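Local coordinates for protein Polyphosphate:AMP phosphotransferase (Meiothermus ruber H328, PDB 5O6M) that uses inorganic polyphosphate as phosphoryl donor to convert AMP to ADP and ADP to ATP, and also accepts other nucleoside mono- and diphosphates, at residues R122-D127 against R150-M155; K144-I149 against Y210-R215. The protein carries 1 engineered substitution. One frame throughout, in Å; residues are numbered along the deposited sequence.

Interaction 1 of 2, residues R122-D127 against R150-M155; sequences RSHYED and REFERM. With ATP (adenosine-5'-triphosphate), chain X.
The ATP pocket of this P-loop-type kinase has one wall formed by 122-127, and His124 and Tyr125 tie the back of that wall to Glu153 on helix 145-158. His124 NE2 donates to Glu153 OE2 at 2.9 Å, with a nearly straight N-H...O angle of 170°; the acceptor lies close to the ring plane and uses its anti lone pair. The imidazole points there with CG wedged between the backbone N and the carbonyl carbon (chi1 44°). Tyr125 OH comes to 2.5 Å from the same OE2, a very short approach whose proton is not settled, another acceptor being within its reach; Lys165 hydrogen-bonds this hydroxyl and forms a salt bridge with Glu153 OE1. Phe152 turns its edge to the face of the His124 ring in a T-shaped pair, planes 82° apart. Ser123 OG accepts from Tyr125 N, making an ST turn that shapes the loop. On the nucleotide side, the extended Arg122 chain sends NE to ATP O1G at 2.9 Å and NH2 to ATP O2G at 2.8 Å, while NH1 forms a salt bridge with Glu126 OE2 at 2.9 Å. Asp127 OD1 accepts weakly from ATP N6 at 3.1 Å. With a leucine in place of Arg122, the two gamma-phosphate oxygens would probably lose their paired donors and the Glu126 carboxylate its guanidinium mate. Three polar groups thus gather on a buried carboxylate, whose charge Lys165 probably offsets, and the straight His124-Glu153 bond, the close Tyr125 hydroxyl and the aromatic contact tether the nucleotide-binding loop to the helix.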
loop_
_atom_site.group_PDB
_atom_site.type_symbol
_atom_site.label_atom_id
_atom_site.label_comp_id
_atom_site.label_asym_id
_atom_site.label_seq_id
_atom_site.Cartn_x
_atom_site.Cartn_y
_atom_site.Cartn_z
ATOM N N ARG D 122 5.240 -2.380 -18.963
ATOM C CA ARG D 122 6.201 -3.352 -18.452
ATOM C C ARG D 122 5.538 -4.135 -17.325
ATOM O O ARG D 122 4.481 -3.728 -16.831
ATOM C CB ARG D 122 7.483 -2.667 -17.978
ATOM C CG ARG D 122 8.290 -2.038 -19.106
ATOM C CD ARG D 122 9.634 -1.529 -18.609
ATOM N NE ARG D 122 10.281 -0.670 -19.596
ATOM C CZ ARG D 122 11.068 -1.110 -20.571
ATOM N NH1 ARG D 122 11.320 -2.407 -20.692
ATOM N NH2 ARG D 122 11.611 -0.249 -21.421
ATOM N N SER D 123 6.119 -5.254 -16.908
ATOM C CA SER D 123 5.375 -6.163 -16.049
ATOM C C SER D 123 6.339 -7.106 -15.343
ATOM O O SER D 123 7.556 -6.894 -15.329
ATOM C CB SER D 123 4.346 -6.954 -16.861
ATOM O OG SER D 123 5.009 -7.841 -17.743
ATOM N N HIS D 124 5.766 -8.157 -14.750
ATOM C CA HIS D 124 6.536 -9.244 -14.162
ATOM C C HIS D 124 7.449 -9.924 -15.172
ATOM O O HIS D 124 8.388 -10.620 -14.769
ATOM C CB HIS D 124 5.579 -10.272 -13.551
ATOM C CG HIS D 124 4.403 -10.600 -14.421
ATOM N ND1 HIS D 124 3.495 -9.650 -14.836
ATOM C CD2 HIS D 124 3.968 -11.777 -14.930
ATOM C CE1 HIS D 124 2.568 -10.221 -15.585
ATOM N NE2 HIS D 124 2.829 -11.513 -15.655
ATOM N N TYR D 125 7.195 -9.753 -16.471
ATOM C CA TYR D 125 8.036 -10.402 -17.468
ATOM C C TYR D 125 9.447 -9.828 -17.485
ATOM O O TYR D 125 10.380 -10.529 -17.889
ATOM C CB TYR D 125 7.385 -10.302 -18.853
ATOM C CG TYR D 125 6.206 -11.239 -18.974
ATOM C CD1 TYR D 125 6.393 -12.582 -19.266
ATOM C CD2 TYR D 125 4.910 -10.789 -18.769
ATOM C CE1 TYR D 125 5.323 -13.454 -19.357
ATOM C CE2 TYR D 125 3.831 -11.654 -18.861
ATOM C CZ TYR D 125 4.045 -12.987 -19.154
ATOM O OH TYR D 125 2.981 -13.857 -19.248
ATOM N N GLU D 126 9.631 -8.592 -17.017
ATOM C CA GLU D 126 10.977 -8.043 -16.890
ATOM C C GLU D 126 11.872 -8.913 -16.016
ATOM O O GLU D 126 13.099 -8.851 -16.151
ATOM C CB GLU D 126 10.919 -6.620 -16.330
ATOM C CG GLU D 126 10.240 -5.617 -17.250
ATOM C CD GLU D 126 11.076 -5.284 -18.476
ATOM O OE1 GLU D 126 12.319 -5.384 -18.394
ATOM O OE2 GLU D 126 10.493 -4.917 -19.519
ATOM N N ASP D 127 11.296 -9.712 -15.117
ATOM C CA ASP D 127 12.091 -10.572 -14.249
ATOM C C ASP D 127 12.534 -11.864 -14.926
ATOM O O ASP D 127 13.174 -12.697 -14.273
ATOM C CB ASP D 127 11.319 -10.881 -12.964
ATOM C CG ASP D 127 11.222 -9.676 -12.042
ATOM O OD1 ASP D 127 12.266 -9.269 -11.486
ATOM O OD2 ASP D 127 10.112 -9.131 -11.871
ATOM N N ARG D 150 3.256 -18.697 -15.313
ATOM C CA ARG D 150 2.112 -19.451 -15.822
ATOM C C ARG D 150 1.090 -19.696 -14.722
ATOM O O ARG D 150 -0.117 -19.546 -14.938
ATOM C CB ARG D 150 2.567 -20.781 -16.426
ATOM C CG ARG D 150 3.193 -20.671 -17.807
ATOM C CD ARG D 150 3.347 -22.051 -18.438
ATOM N NE ARG D 150 4.129 -22.948 -17.596
ATOM C CZ ARG D 150 5.446 -23.103 -17.689
ATOM N NH1 ARG D 150 6.138 -22.420 -18.593
ATOM N NH2 ARG D 150 6.071 -23.945 -16.878
ATOM N N GLU D 151 1.561 -20.066 -13.529
ATOM C CA GLU D 151 0.663 -20.391 -12.430
ATOM C C GLU D 151 0.072 -19.135 -11.808
ATOM O O GLU D 151 -1.091 -19.133 -11.392
ATOM C CB GLU D 151 1.405 -21.212 -11.373
ATOM C CG GLU D 151 1.887 -22.563 -11.878
ATOM C CD GLU D 151 0.754 -23.407 -12.434
ATOM O OE1 GLU D 151 0.986 -24.163 -13.402
ATOM O OE2 GLU D 151 -0.375 -23.301 -11.915
ATOM N N PHE D 152 0.862 -18.065 -11.728
ATOM C CA PHE D 152 0.330 -16.793 -11.258
ATOM C C PHE D 152 -0.792 -16.308 -12.165
ATOM O O PHE D 152 -1.866 -15.918 -11.692
ATOM C CB PHE D 152 1.452 -15.758 -11.184
ATOM C CG PHE D 152 0.981 -14.371 -10.857
ATOM C CD1 PHE D 152 0.316 -14.112 -9.668
ATOM C CD2 PHE D 152 1.224 -13.323 -11.727
ATOM C CE1 PHE D 152 -0.114 -12.832 -9.362
ATOM C CE2 PHE D 152 0.798 -12.039 -11.426
ATOM C CZ PHE D 152 0.127 -11.795 -10.244
ATOM N N GLU D 153 -0.566 -16.345 -13.478
ATOM C CA GLU D 153 -1.597 -15.906 -14.411
ATOM C C GLU D 153 -2.768 -16.879 -14.448
ATOM O O GLU D 153 -3.914 -16.455 -14.635
ATOM C CB GLU D 153 -0.995 -15.699 -15.803
ATOM C CG GLU D 153 -0.031 -14.516 -15.858
ATOM C CD GLU D 153 0.628 -14.338 -17.215
ATOM O OE1 GLU D 153 0.335 -15.139 -18.128
ATOM O OE2 GLU D 153 1.447 -13.399 -17.364
ATOM N N ARG D 154 -2.511 -18.179 -14.265
ATOM C CA ARG D 154 -3.619 -19.127 -14.183
ATOM C C ARG D 154 -4.539 -18.798 -13.016
ATOM O O ARG D 154 -5.766 -18.835 -13.154
ATOM C CB ARG D 154 -3.104 -20.560 -14.048
ATOM C CG ARG D 154 -4.238 -21.560 -13.837
ATOM C CD ARG D 154 -3.755 -22.880 -13.263
ATOM N NE ARG D 154 -2.839 -23.576 -14.158
ATOM C CZ ARG D 154 -3.238 -24.451 -15.074
ATOM N NH1 ARG D 154 -4.527 -24.734 -15.198
ATOM N NH2 ARG D 154 -2.352 -25.047 -15.860
ATOM N N MET D 155 -3.962 -18.480 -11.858
ATOM C CA MET D 155 -4.771 -18.120 -10.699
ATOM C C MET D 155 -5.575 -16.854 -10.973
ATOM O O MET D 155 -6.772 -16.784 -10.668
ATOM C CB MET D 155 -3.866 -17.955 -9.472
ATOM C CG MET D 155 -4.580 -17.571 -8.185
ATOM S SD MET D 155 -4.833 -15.791 -8.055
ATOM C CE MET D 155 -3.164 -15.182 -8.277
HETATM P PG ATP X . 10.440 3.164 -20.224
HETATM O O1G ATP X . 9.450 2.142 -19.734
HETATM O O2G ATP X . 11.496 2.567 -21.150
HETATM O O3G ATP X . 9.770 4.347 -20.937
HETATM P PB ATP X . 11.216 5.134 -18.200
HETATM O O1B ATP X . 12.449 5.926 -18.404
HETATM O O2B ATP X . 9.900 5.823 -18.564
HETATM O O3B ATP X . 11.261 3.754 -18.993
HETATM P PA ATP X . 10.884 3.282 -15.909
HETATM O O1A ATP X . 9.460 2.890 -15.950
HETATM O O2A ATP X . 11.421 3.528 -14.501
HETATM O O3A ATP X . 11.092 4.656 -16.687
HETATM O "O5'" ATP X . 11.830 2.084 -16.517
HETATM C "C5'" ATP X . 13.241 2.060 -16.218
HETATM C "C4'" ATP X . 13.851 0.691 -16.413
HETATM O "O4'" ATP X . 13.376 -0.244 -15.419
HETATM C "C3'" ATP X . 13.626 0.017 -17.776
HETATM O "O3'" ATP X . 14.851 -0.013 -18.499
HETATM C "C2'" ATP X . 13.176 -1.410 -17.409
HETATM O "O2'" ATP X . 13.797 -2.417 -18.200
HETATM C "C1'" ATP X . 13.662 -1.509 -15.969
HETATM N N9 ATP X . 13.037 -2.560 -15.172
HETATM C C8 ATP X . 11.705 -2.858 -15.063
HETATM N N7 ATP X . 11.454 -3.936 -14.358
HETATM C C5 ATP X . 12.711 -4.374 -13.971
HETATM C C6 ATP X . 13.139 -5.484 -13.215
HETATM N N6 ATP X . 12.316 -6.420 -12.735
HETATM N N1 ATP X . 14.466 -5.622 -13.002
HETATM C C2 ATP X . 15.300 -4.720 -13.526
HETATM N N3 ATP X . 15.015 -3.648 -14.267
HETATM C C4 ATP X . 13.696 -3.530 -14.455
#

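Interaction 2 of 2, residues K144-I149 against Y210-R215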
loop_
_atom_site.group_PDB
_atom_site.type_symbol
_atom_site.label_atom_id
_atom_site.label_comp_id
_atom_site.label_asym_id
_atom_site.label_seq_id
_atom_site.Cartn_x
_atom_site.Cartn_y
_atom_site.Cartn_z
ATOM N N LYS D 144 13.243 -20.822 -13.109
ATOM C CA LYS D 144 12.047 -21.297 -12.428
ATOM C C LYS D 144 10.877 -20.340 -12.590
ATOM O O LYS D 144 9.738 -20.709 -12.280
ATOM C CB LYS D 144 12.321 -21.522 -10.943
ATOM C CG LYS D 144 13.547 -22.368 -10.669
ATOM C CD LYS D 144 13.252 -23.353 -9.553
ATOM C CE LYS D 144 14.493 -24.061 -9.060
ATOM N NZ LYS D 144 15.383 -23.104 -8.355
ATOM N N ARG D 145 11.132 -19.116 -13.050
ATOM C CA ARG D 145 10.102 -18.090 -13.062
ATOM C C ARG D 145 9.084 -18.271 -14.180
ATOM O O ARG D 145 7.962 -17.775 -14.050
ATOM C CB ARG D 145 10.760 -16.713 -13.149
ATOM C CG ARG D 145 11.561 -16.398 -11.894
ATOM C CD ARG D 145 12.285 -15.073 -11.963
ATOM N NE ARG D 145 12.915 -14.772 -10.678
ATOM C CZ ARG D 145 13.579 -13.652 -10.413
ATOM N NH1 ARG D 145 13.706 -12.720 -11.347
ATOM N NH2 ARG D 145 14.115 -13.467 -9.213
ATOM N N TYR D 146 9.424 -18.979 -15.260
ATOM C CA TYR D 146 8.418 -19.257 -16.283
ATOM C C TYR D 146 7.259 -20.035 -15.682
ATOM O O TYR D 146 6.089 -19.760 -15.975
ATOM C CB TYR D 146 9.037 -20.037 -17.443
ATOM C CG TYR D 146 10.203 -19.337 -18.103
ATOM C CD1 TYR D 146 10.018 -18.165 -18.828
ATOM C CD2 TYR D 146 11.494 -19.841 -17.989
ATOM C CE1 TYR D 146 11.085 -17.523 -19.427
ATOM C CE2 TYR D 146 12.566 -19.205 -18.584
ATOM C CZ TYR D 146 12.357 -18.048 -19.301
ATOM O OH TYR D 146 13.425 -17.414 -19.894
ATOM N N ARG D 147 7.570 -20.999 -14.818
ATOM C CA ARG D 147 6.531 -21.748 -14.124
ATOM C C ARG D 147 5.731 -20.844 -13.197
ATOM O O ARG D 147 4.495 -20.829 -13.243
ATOM C CB ARG D 147 7.170 -22.889 -13.334
ATOM C CG ARG D 147 6.257 -23.498 -12.296
ATOM C CD ARG D 147 5.892 -24.919 -12.617
ATOM N NE ARG D 147 5.533 -25.636 -11.401
ATOM C CZ ARG D 147 4.854 -26.777 -11.379
ATOM N NH1 ARG D 147 4.563 -27.352 -10.220
ATOM N NH2 ARG D 147 4.451 -27.333 -12.516
ATOM N N HIS D 148 6.426 -20.070 -12.357
ATOM C CA HIS D 148 5.765 -19.123 -11.466
ATOM C C HIS D 148 4.738 -18.283 -12.212
ATOM O O HIS D 148 3.616 -18.077 -11.738
ATOM C CB HIS D 148 6.802 -18.204 -10.818
ATOM C CG HIS D 148 7.882 -18.924 -10.078
ATOM N ND1 HIS D 148 9.053 -18.307 -9.693
ATOM C CD2 HIS D 148 7.966 -20.203 -9.641
ATOM C CE1 HIS D 148 9.815 -19.177 -9.054
ATOM N NE2 HIS D 148 9.181 -20.334 -9.011
ATOM N N ILE D 149 5.122 -17.774 -13.382
ATOM C CA ILE D 149 4.278 -16.832 -14.109
ATOM C C ILE D 149 3.058 -17.531 -14.695
ATOM O O ILE D 149 1.933 -17.025 -14.599
ATOM C CB ILE D 149 5.103 -16.115 -15.191
ATOM C CG1 ILE D 149 6.145 -15.210 -14.528
ATOM C CG2 ILE D 149 4.195 -15.339 -16.144
ATOM C CD1 ILE D 149 7.060 -14.499 -15.499
ATOM N N TYR D 210 12.791 -12.779 -25.134
ATOM C CA TYR D 210 11.380 -12.597 -25.454
ATOM C C TYR D 210 10.782 -13.861 -26.059
ATOM O O TYR D 210 9.667 -14.259 -25.701
ATOM C CB TYR D 210 11.194 -11.403 -26.389
ATOM C CG TYR D 210 10.920 -10.107 -25.659
ATOM C CD1 TYR D 210 9.724 -9.914 -24.976
ATOM C CD2 TYR D 210 11.846 -9.070 -25.660
ATOM C CE1 TYR D 210 9.460 -8.730 -24.308
ATOM C CE2 TYR D 210 11.591 -7.880 -24.996
ATOM C CZ TYR D 210 10.395 -7.717 -24.322
ATOM O OH TYR D 210 10.134 -6.539 -23.660
ATOM N N GLU D 211 11.503 -14.512 -26.973
ATOM C CA GLU D 211 10.992 -15.753 -27.544
ATOM C C GLU D 211 10.829 -16.819 -26.466
ATOM O O GLU D 211 9.830 -17.547 -26.446
ATOM C CB GLU D 211 11.904 -16.243 -28.667
ATOM C CG GLU D 211 11.400 -17.517 -29.336
ATOM C CD GLU D 211 12.235 -17.934 -30.532
ATOM O OE1 GLU D 211 13.154 -18.764 -30.364
ATOM O OE2 GLU D 211 11.969 -17.423 -31.641
ATOM N N ALA D 212 11.809 -16.932 -25.568
ATOM C CA ALA D 212 11.702 -17.898 -24.479
ATOM C C ALA D 212 10.519 -17.567 -23.579
ATOM O O ALA D 212 9.710 -18.441 -23.246
ATOM C CB ALA D 212 13.003 -17.927 -23.677
ATOM N N ALA D 213 10.410 -16.303 -23.165
ATOM C CA ALA D 213 9.306 -15.894 -22.302
ATOM C C ALA D 213 7.963 -16.137 -22.977
ATOM O O ALA D 213 7.040 -16.692 -22.370
ATOM C CB ALA D 213 9.459 -14.422 -21.919
ATOM N N ILE D 214 7.838 -15.746 -24.247
ATOM C CA ILE D 214 6.557 -15.883 -24.934
ATOM C C ILE D 214 6.206 -17.351 -25.133
ATOM O O ILE D 214 5.067 -17.767 -24.894
ATOM C CB ILE D 214 6.581 -15.111 -26.264
ATOM C CG1 ILE D 214 6.604 -13.603 -25.986
ATOM C CG2 ILE D 214 5.396 -15.509 -27.133
ATOM C CD1 ILE D 214 6.930 -12.750 -27.189
ATOM N N ARG D 215 7.175 -18.156 -25.572
ATOM C CA ARG D 215 6.943 -19.589 -25.736
ATOM C C ARG D 215 6.584 -20.260 -24.411
ATOM O O ARG D 215 5.742 -21.165 -24.373
ATOM C CB ARG D 215 8.170 -20.239 -26.379
ATOM C CG ARG D 215 8.070 -21.740 -26.579
ATOM C CD ARG D 215 9.392 -22.327 -27.067
ATOM N NE ARG D 215 10.572 -21.655 -26.525
ATOM C CZ ARG D 215 11.230 -22.039 -25.436
ATOM N NH1 ARG D 215 12.296 -21.358 -25.035
ATOM N NH2 ARG D 215 10.826 -23.097 -24.746
#
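Tyr146 supplies the whole of the helix 145-158 side of this contact, and it brings CE1 and OH of its phenol up to two small residues, Ala212 and Ala213, of helix 203-217. Its CG sits anti to the carbonyl carbon and beside the backbone N (chi1 -58°), which aims the ring at the neighbouring helix. The ring approaches obliquely. CE1 rests 3.8 Å from Ala213 CA and 4.3 Å from Ala213 CB, so CE1 meets the backbone more closely than the methyl. Farther along the ring, OH reaches 3.8 Å from Ala212 CB and CZ lies 4.4 Å from that same carbon. Because the partners are alanines, the helices approach closely here, with Tyr146 CA 7.0 Å from Ala213 CA. The evidence is that of van der Waals contact: 101 Å² is buried in all, and each distance fits apolar touching. The phenol oxygen has a weak hydrogen bond with Arg132 of helix 130-133, whose side chain also rests on Ala212. Beside the contact, a phosphate ion, probably taken up from the crystallisation liquor, is bound by Arg215 NH1. The pair therefore joins helix 145-158 to helix 203-217 with helix 130-133 alongside, while Tyr210 carries the second helix on to Phe167 of strand 161-169 and Gln63 of strand 57-64, and Arg147 and His148 face a second subunit.

How the interactions relate
Interactions 1 and 2 draw on successive turns of helix 145-158, and their centres lie 8 Å apart. Ile149 bridges them: its CG2 packs 3.6 Å from Tyr125 OH and 3.8 Å from His124 CD2. A polar tie runs beside it, Arg145 NH1 standing 3.0 Å from Asp127 O, a probable hydrogen bond at the end of the loop that meets the adenine. Gln63 adds a common partner, bonding Ser123, Glu126 and Tyr210. Residues 122-127 touch ATP directly, whereas the side chain of Ala213 is about 13 Å from it, so interaction 2 lies farther from the nucleotide and does not touch it through Ala213. Both contacts also reach the second subunit, placing helix 145-158 between nucleotide loop and subunit interface.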